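Long-range contacts in core protein VP7 (PDB 1BVP), which forms the trimeric capsomers of the bluetongue virus core, 260 of which assemble on an inner scaffold of VP3: residues A[272-277]-A[319-324]; A[60-65]-A[323-328]. All blocks are in the same frame, centred on the assembly; numbering follows the deposited sequence.

Interaction 1: A[272-277]-A[319-324]; sequences SFRDHT and VYTVLR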
loop_
_atom_site.group_PDB
_atom_site.type_symbol
_atom_site.label_atom_id
_atom_site.label_comp_id
_atom_site.label_asym_id
_atom_site.label_seq_id
_atom_site.Cartn_x
_atom_site.Cartn_y
_atom_site.Cartn_z
ATOM N N SER A 272 -13.937 -10.990 -2.577
ATOM C CA SER A 272 -14.764 -10.596 -3.709
ATOM C C SER A 272 -15.864 -11.629 -3.867
ATOM O O SER A 272 -15.735 -12.820 -3.496
ATOM C CB SER A 272 -13.966 -10.508 -4.984
ATOM O OG SER A 272 -13.122 -9.402 -4.882
ATOM N N PHE A 273 -16.940 -11.156 -4.460
ATOM C CA PHE A 273 -18.123 -11.957 -4.638
ATOM C C PHE A 273 -17.991 -13.092 -5.646
ATOM O O PHE A 273 -18.204 -14.257 -5.282
ATOM C CB PHE A 273 -19.274 -11.017 -5.012
ATOM C CG PHE A 273 -20.580 -11.718 -5.240
ATOM C CD1 PHE A 273 -21.181 -12.465 -4.204
ATOM C CD2 PHE A 273 -21.216 -11.636 -6.484
ATOM C CE1 PHE A 273 -22.405 -13.127 -4.402
ATOM C CE2 PHE A 273 -22.442 -12.294 -6.707
ATOM C CZ PHE A 273 -23.036 -13.042 -5.649
ATOM N N ARG A 274 -17.660 -12.724 -6.899
ATOM C CA ARG A 274 -17.534 -13.646 -8.051
ATOM C C ARG A 274 -18.942 -14.124 -8.452
ATOM O O ARG A 274 -19.513 -13.666 -9.455
ATOM C CB ARG A 274 -16.577 -14.809 -7.729
ATOM C CG ARG A 274 -15.162 -14.377 -7.986
ATOM C CD ARG A 274 -14.145 -15.324 -7.465
ATOM N NE ARG A 274 -12.870 -15.100 -8.141
ATOM C CZ ARG A 274 -11.898 -14.337 -7.667
ATOM N NH1 ARG A 274 -12.065 -13.743 -6.491
ATOM N NH2 ARG A 274 -10.814 -14.103 -8.414
ATOM N N ASP A 275 -19.522 -14.980 -7.621
ATOM C CA ASP A 275 -20.874 -15.456 -7.836
ATOM C C ASP A 275 -21.295 -16.126 -6.538
ATOM O O ASP A 275 -20.478 -16.269 -5.587
ATOM C CB ASP A 275 -20.981 -16.421 -9.033
ATOM C CG ASP A 275 -20.082 -17.672 -8.903
ATOM O OD1 ASP A 275 -19.961 -18.296 -7.819
ATOM O OD2 ASP A 275 -19.496 -18.048 -9.927
ATOM N N HIS A 276 -22.521 -16.629 -6.526
ATOM C CA HIS A 276 -23.037 -17.253 -5.318
ATOM C C HIS A 276 -22.320 -18.463 -4.821
ATOM O O HIS A 276 -22.269 -18.694 -3.614
ATOM C CB HIS A 276 -24.514 -17.564 -5.458
ATOM C CG HIS A 276 -25.360 -16.342 -5.617
ATOM N ND1 HIS A 276 -25.685 -15.819 -6.854
ATOM C CD2 HIS A 276 -25.880 -15.492 -4.697
ATOM C CE1 HIS A 276 -26.366 -14.697 -6.687
ATOM N NE2 HIS A 276 -26.497 -14.477 -5.390
ATOM N N THR A 277 -21.758 -19.235 -5.740
ATOM C CA THR A 277 -21.044 -20.439 -5.353
ATOM C C THR A 277 -19.723 -20.078 -4.671
ATOM O O THR A 277 -19.414 -20.563 -3.566
ATOM C CB THR A 277 -20.861 -21.352 -6.580
ATOM O OG1 THR A 277 -22.159 -21.698 -7.093
ATOM C CG2 THR A 277 -20.114 -22.624 -6.205
ATOM N N VAL A 319 -7.918 -19.942 -9.486
ATOM C CA VAL A 319 -8.193 -21.214 -10.146
ATOM C C VAL A 319 -9.680 -21.273 -10.482
ATOM O O VAL A 319 -10.050 -21.619 -11.603
ATOM C CB VAL A 319 -7.827 -22.426 -9.263
ATOM C CG1 VAL A 319 -8.360 -23.711 -9.900
ATOM C CG2 VAL A 319 -6.322 -22.516 -9.106
ATOM N N TYR A 320 -10.523 -20.874 -9.528
ATOM C CA TYR A 320 -11.968 -20.877 -9.727
ATOM C C TYR A 320 -12.301 -20.060 -10.951
ATOM O O TYR A 320 -13.142 -20.425 -11.793
ATOM C CB TYR A 320 -12.661 -20.241 -8.528
ATOM C CG TYR A 320 -14.177 -20.284 -8.601
ATOM C CD1 TYR A 320 -14.892 -21.382 -8.089
ATOM C CD2 TYR A 320 -14.910 -19.229 -9.175
ATOM C CE1 TYR A 320 -16.313 -21.433 -8.142
ATOM C CE2 TYR A 320 -16.327 -19.273 -9.242
ATOM C CZ TYR A 320 -17.012 -20.377 -8.721
ATOM O OH TYR A 320 -18.390 -20.429 -8.769
ATOM N N THR A 321 -11.678 -18.904 -11.017
ATOM C CA THR A 321 -11.905 -18.020 -12.133
ATOM C C THR A 321 -11.538 -18.635 -13.485
ATOM O O THR A 321 -12.278 -18.426 -14.442
ATOM C CB THR A 321 -11.234 -16.643 -11.860
ATOM O OG1 THR A 321 -12.144 -15.856 -11.087
ATOM C CG2 THR A 321 -10.884 -15.893 -13.124
ATOM N N VAL A 322 -10.410 -19.356 -13.591
ATOM C CA VAL A 322 -10.066 -19.961 -14.877
ATOM C C VAL A 322 -10.812 -21.270 -15.177
ATOM O O VAL A 322 -11.290 -21.427 -16.286
ATOM C CB VAL A 322 -8.542 -20.033 -15.168
ATOM C CG1 VAL A 322 -7.791 -19.074 -14.281
ATOM C CG2 VAL A 322 -8.023 -21.389 -15.071
ATOM N N LEU A 323 -10.999 -22.154 -14.192
ATOM C CA LEU A 323 -11.736 -23.404 -14.408
ATOM C C LEU A 323 -13.254 -23.266 -14.552
ATOM O O LEU A 323 -13.887 -24.134 -15.130
ATOM C CB LEU A 323 -11.423 -24.431 -13.316
ATOM C CG LEU A 323 -9.958 -24.914 -13.350
ATOM C CD1 LEU A 323 -9.666 -25.993 -12.322
ATOM C CD2 LEU A 323 -9.662 -25.443 -14.733
ATOM N N ARG A 324 -13.836 -22.187 -14.021
ATOM C CA ARG A 324 -15.279 -21.924 -14.065
ATOM C C ARG A 324 -16.122 -23.138 -13.677
ATOM O O ARG A 324 -17.075 -23.482 -14.384
ATOM C CB ARG A 324 -15.755 -21.439 -15.436
ATOM C CG ARG A 324 -14.750 -20.829 -16.406
ATOM C CD ARG A 324 -15.265 -19.517 -16.997
ATOM N NE ARG A 324 -15.038 -18.414 -16.040
ATOM C CZ ARG A 324 -15.959 -17.874 -15.226
ATOM N NH1 ARG A 324 -17.224 -18.311 -15.232
ATOM N NH2 ARG A 324 -15.601 -16.930 -14.349
#
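Tyr320 reaches from the last turns of helix 304-323 to the start of helix 276-286, where its hydroxyl meets the carboxylate of Asp275. Its CB points toward the 272-277 segment, and with CG anti to the backbone N (chi1 -176°) the ring leaves its helix in that direction. On the way out, Tyr320 CD2 passes Arg274 CD at 4.3 Å, an oblique approach to the ring. Further along, Tyr320 CE2 lies 3.5 Å from Asp275 OD2, which sits at the ring edge. At the tip, Tyr320 OH donates to the syn lone pair of Asp275 OD2 over 2.9 Å. Thr277 CB comes within 3.4 Å of Tyr320 OH, the two side chains crossing at about a right angle. Beside this pair, Arg274 runs out extended from CG to NE and crosses Thr321, Arg274 NE donating to Thr321 OG1 (3.1 Å, 160° at the hydrogen) almost in the guanidinium plane. Its NH2 adds a weak second bond to that oxygen. Arg274 also makes a cation-pi contact with Trp278, and its backbone N bonds Thr118 of a second subunit. Asp275 OD1 accepts from Trp278 N, so the carboxylate that receives the tyrosine is a helix N-cap, tying one helix start to another helix end beside a subunit interface.

Interaction 2: A[60-65]-A[323-328]; sequences EMFFMC and LRPEFA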
loop_
_atom_site.group_PDB
_atom_site.type_symbol
_atom_site.label_atom_id
_atom_site.label_comp_id
_atom_site.label_asym_id
_atom_site.label_seq_id
_atom_site.Cartn_x
_atom_site.Cartn_y
_atom_site.Cartn_z
ATOM N N GLU A 60 -13.916 -31.630 -11.555
ATOM C CA GLU A 60 -13.036 -32.622 -10.956
ATOM C C GLU A 60 -11.640 -32.041 -10.658
ATOM O O GLU A 60 -11.066 -32.297 -9.595
ATOM C CB GLU A 60 -12.983 -33.828 -11.890
ATOM C CG GLU A 60 -12.399 -35.062 -11.290
ATOM C CD GLU A 60 -13.438 -35.968 -10.701
ATOM O OE1 GLU A 60 -14.538 -35.449 -10.321
ATOM O OE2 GLU A 60 -13.118 -37.198 -10.621
ATOM N N MET A 61 -11.104 -31.239 -11.577
ATOM C CA MET A 61 -9.788 -30.638 -11.352
ATOM C C MET A 61 -9.883 -29.593 -10.248
ATOM O O MET A 61 -8.995 -29.501 -9.388
ATOM C CB MET A 61 -9.240 -29.980 -12.608
ATOM C CG MET A 61 -7.849 -29.417 -12.367
ATOM S SD MET A 61 -7.076 -28.746 -13.835
ATOM C CE MET A 61 -6.060 -30.132 -14.185
ATOM N N PHE A 62 -10.965 -28.809 -10.280
ATOM C CA PHE A 62 -11.188 -27.806 -9.261
ATOM C C PHE A 62 -11.291 -28.475 -7.889
ATOM O O PHE A 62 -10.726 -27.976 -6.903
ATOM C CB PHE A 62 -12.440 -26.986 -9.521
ATOM C CG PHE A 62 -12.667 -25.949 -8.467
ATOM C CD1 PHE A 62 -11.856 -24.817 -8.413
ATOM C CD2 PHE A 62 -13.596 -26.162 -7.452
ATOM C CE1 PHE A 62 -11.954 -23.915 -7.356
ATOM C CE2 PHE A 62 -13.706 -25.271 -6.386
ATOM C CZ PHE A 62 -12.885 -24.147 -6.333
ATOM N N PHE A 63 -11.989 -29.610 -7.813
ATOM C CA PHE A 63 -12.106 -30.304 -6.542
ATOM C C PHE A 63 -10.762 -30.770 -6.048
ATOM O O PHE A 63 -10.529 -30.814 -4.844
ATOM C CB PHE A 63 -13.050 -31.469 -6.639
ATOM C CG PHE A 63 -14.469 -31.071 -6.897
ATOM C CD1 PHE A 63 -14.945 -29.817 -6.510
ATOM C CD2 PHE A 63 -15.345 -31.955 -7.531
ATOM C CE1 PHE A 63 -16.271 -29.455 -6.749
ATOM C CE2 PHE A 63 -16.668 -31.595 -7.771
ATOM C CZ PHE A 63 -17.136 -30.350 -7.385
ATOM N N MET A 64 -9.844 -31.053 -6.974
ATOM C CA MET A 64 -8.508 -31.503 -6.590
ATOM C C MET A 64 -7.793 -30.328 -5.934
ATOM O O MET A 64 -7.095 -30.480 -4.943
ATOM C CB MET A 64 -7.720 -31.977 -7.813
ATOM C CG MET A 64 -6.307 -32.353 -7.457
ATOM S SD MET A 64 -5.253 -32.663 -8.837
ATOM C CE MET A 64 -5.119 -31.037 -9.664
ATOM N N CYS A 65 -7.975 -29.148 -6.504
ATOM C CA CYS A 65 -7.371 -27.945 -5.965
ATOM C C CYS A 65 -7.972 -27.601 -4.601
ATOM O O CYS A 65 -7.236 -27.277 -3.647
ATOM C CB CYS A 65 -7.600 -26.832 -6.933
ATOM S SG CYS A 65 -6.539 -26.989 -8.350
ATOM N N LEU A 323 -10.999 -22.154 -14.192
ATOM C CA LEU A 323 -11.736 -23.404 -14.408
ATOM C C LEU A 323 -13.254 -23.266 -14.552
ATOM O O LEU A 323 -13.887 -24.134 -15.130
ATOM C CB LEU A 323 -11.423 -24.431 -13.316
ATOM C CG LEU A 323 -9.958 -24.914 -13.350
ATOM C CD1 LEU A 323 -9.666 -25.993 -12.322
ATOM C CD2 LEU A 323 -9.662 -25.443 -14.733
ATOM N N ARG A 324 -13.836 -22.187 -14.021
ATOM C CA ARG A 324 -15.279 -21.924 -14.065
ATOM C C ARG A 324 -16.122 -23.138 -13.677
ATOM O O ARG A 324 -17.075 -23.482 -14.384
ATOM C CB ARG A 324 -15.755 -21.439 -15.436
ATOM C CG ARG A 324 -14.750 -20.829 -16.406
ATOM C CD ARG A 324 -15.265 -19.517 -16.997
ATOM N NE ARG A 324 -15.038 -18.414 -16.040
ATOM C CZ ARG A 324 -15.959 -17.874 -15.226
ATOM N NH1 ARG A 324 -17.224 -18.311 -15.232
ATOM N NH2 ARG A 324 -15.601 -16.930 -14.349
ATOM N N PRO A 325 -15.854 -23.746 -12.506
ATOM C CA PRO A 325 -16.649 -24.917 -12.122
ATOM C C PRO A 325 -18.090 -24.570 -11.767
ATOM O O PRO A 325 -18.422 -23.399 -11.577
ATOM C CB PRO A 325 -15.877 -25.469 -10.932
ATOM C CG PRO A 325 -15.335 -24.272 -10.295
ATOM C CD PRO A 325 -14.893 -23.387 -11.446
ATOM N N GLU A 326 -18.956 -25.585 -11.764
ATOM C CA GLU A 326 -20.372 -25.432 -11.440
ATOM C C GLU A 326 -20.799 -26.590 -10.592
ATOM O O GLU A 326 -20.837 -27.726 -11.037
ATOM C CB GLU A 326 -21.254 -25.427 -12.676
ATOM C CG GLU A 326 -21.105 -24.205 -13.553
ATOM C CD GLU A 326 -22.016 -24.263 -14.772
ATOM O OE1 GLU A 326 -23.158 -24.787 -14.645
ATOM O OE2 GLU A 326 -21.580 -23.807 -15.858
ATOM N N PHE A 327 -21.113 -26.305 -9.350
ATOM C CA PHE A 327 -21.557 -27.341 -8.455
ATOM C C PHE A 327 -22.443 -26.702 -7.407
ATOM O O PHE A 327 -22.533 -25.477 -7.328
ATOM C CB PHE A 327 -20.376 -28.078 -7.847
ATOM C CG PHE A 327 -19.422 -27.195 -7.132
ATOM C CD1 PHE A 327 -18.517 -26.408 -7.841
ATOM C CD2 PHE A 327 -19.400 -27.158 -5.745
ATOM C CE1 PHE A 327 -17.601 -25.596 -7.178
ATOM C CE2 PHE A 327 -18.486 -26.349 -5.068
ATOM C CZ PHE A 327 -17.590 -25.571 -5.786
ATOM N N ALA A 328 -23.083 -27.539 -6.600
ATOM C CA ALA A 328 -24.012 -27.085 -5.576
ATOM C C ALA A 328 -23.465 -27.037 -4.162
ATOM O O ALA A 328 -22.733 -27.934 -3.739
ATOM C CB ALA A 328 -25.228 -27.963 -5.602
#
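Phe62 holds its CG anti to the backbone N, which sends the ring out from helix 55-73 toward Pro325, while Phe327, with CG between its backbone N and carbonyl carbon (chi1 56°), turns its ring back to the helix. Pro325 CG lies over one face of the Phe62 ring, displaced toward the rim, in a CH-pi contact 3.9 Å from the centroid. At the far rim of the ring, Phe62 CE2 meets Phe327 CZ at 3.9 Å; these two rings touch rim to rim, with planes 32° apart and neither covering the other. Phe63 completes the aromatic cluster. Its edge points into the face of Phe327, CE1 standing over the ring centre, and the nearly perpendicular planes (83°) with centroids 5.1 Å apart make this a T-shaped pair. At the other end, Leu323 sends CD1 against the helix, 3.7 Å from Phe62 N and 3.9 Å from Met61 CG. Polar ties lie at the margins: the backbone N of Glu326 bonds Asn59 OD1 and that of Ala328 bonds Asp83 OD2. Apolar and aromatic contacts therefore carry the contact itself, while two backbone N-H groups of the loop are taken by side chains outside it.

Interactions 1 and 2 lie in the helical part of the subunit, away from the beta-sheets, with centres about 10 Å apart. They meet at the end of helix 304-323 and share Leu323 and Arg324, the latter leaving helical geometry with positive phi. Along the chain, 60-65 on helix 55-73 comes first, then, after two further helices, all the strands and helix 263-271, comes 272-277, and last the common exit 319-328. The two are also in direct contact, since Tyr320 CD1 packs on Phe62 CZ at 3.8 Å. Helices 55-73 and 276-286, distant in sequence, are thus joined through one helix end. Interaction 1 borders a second subunit of the trimer, whereas interaction 2 touches none.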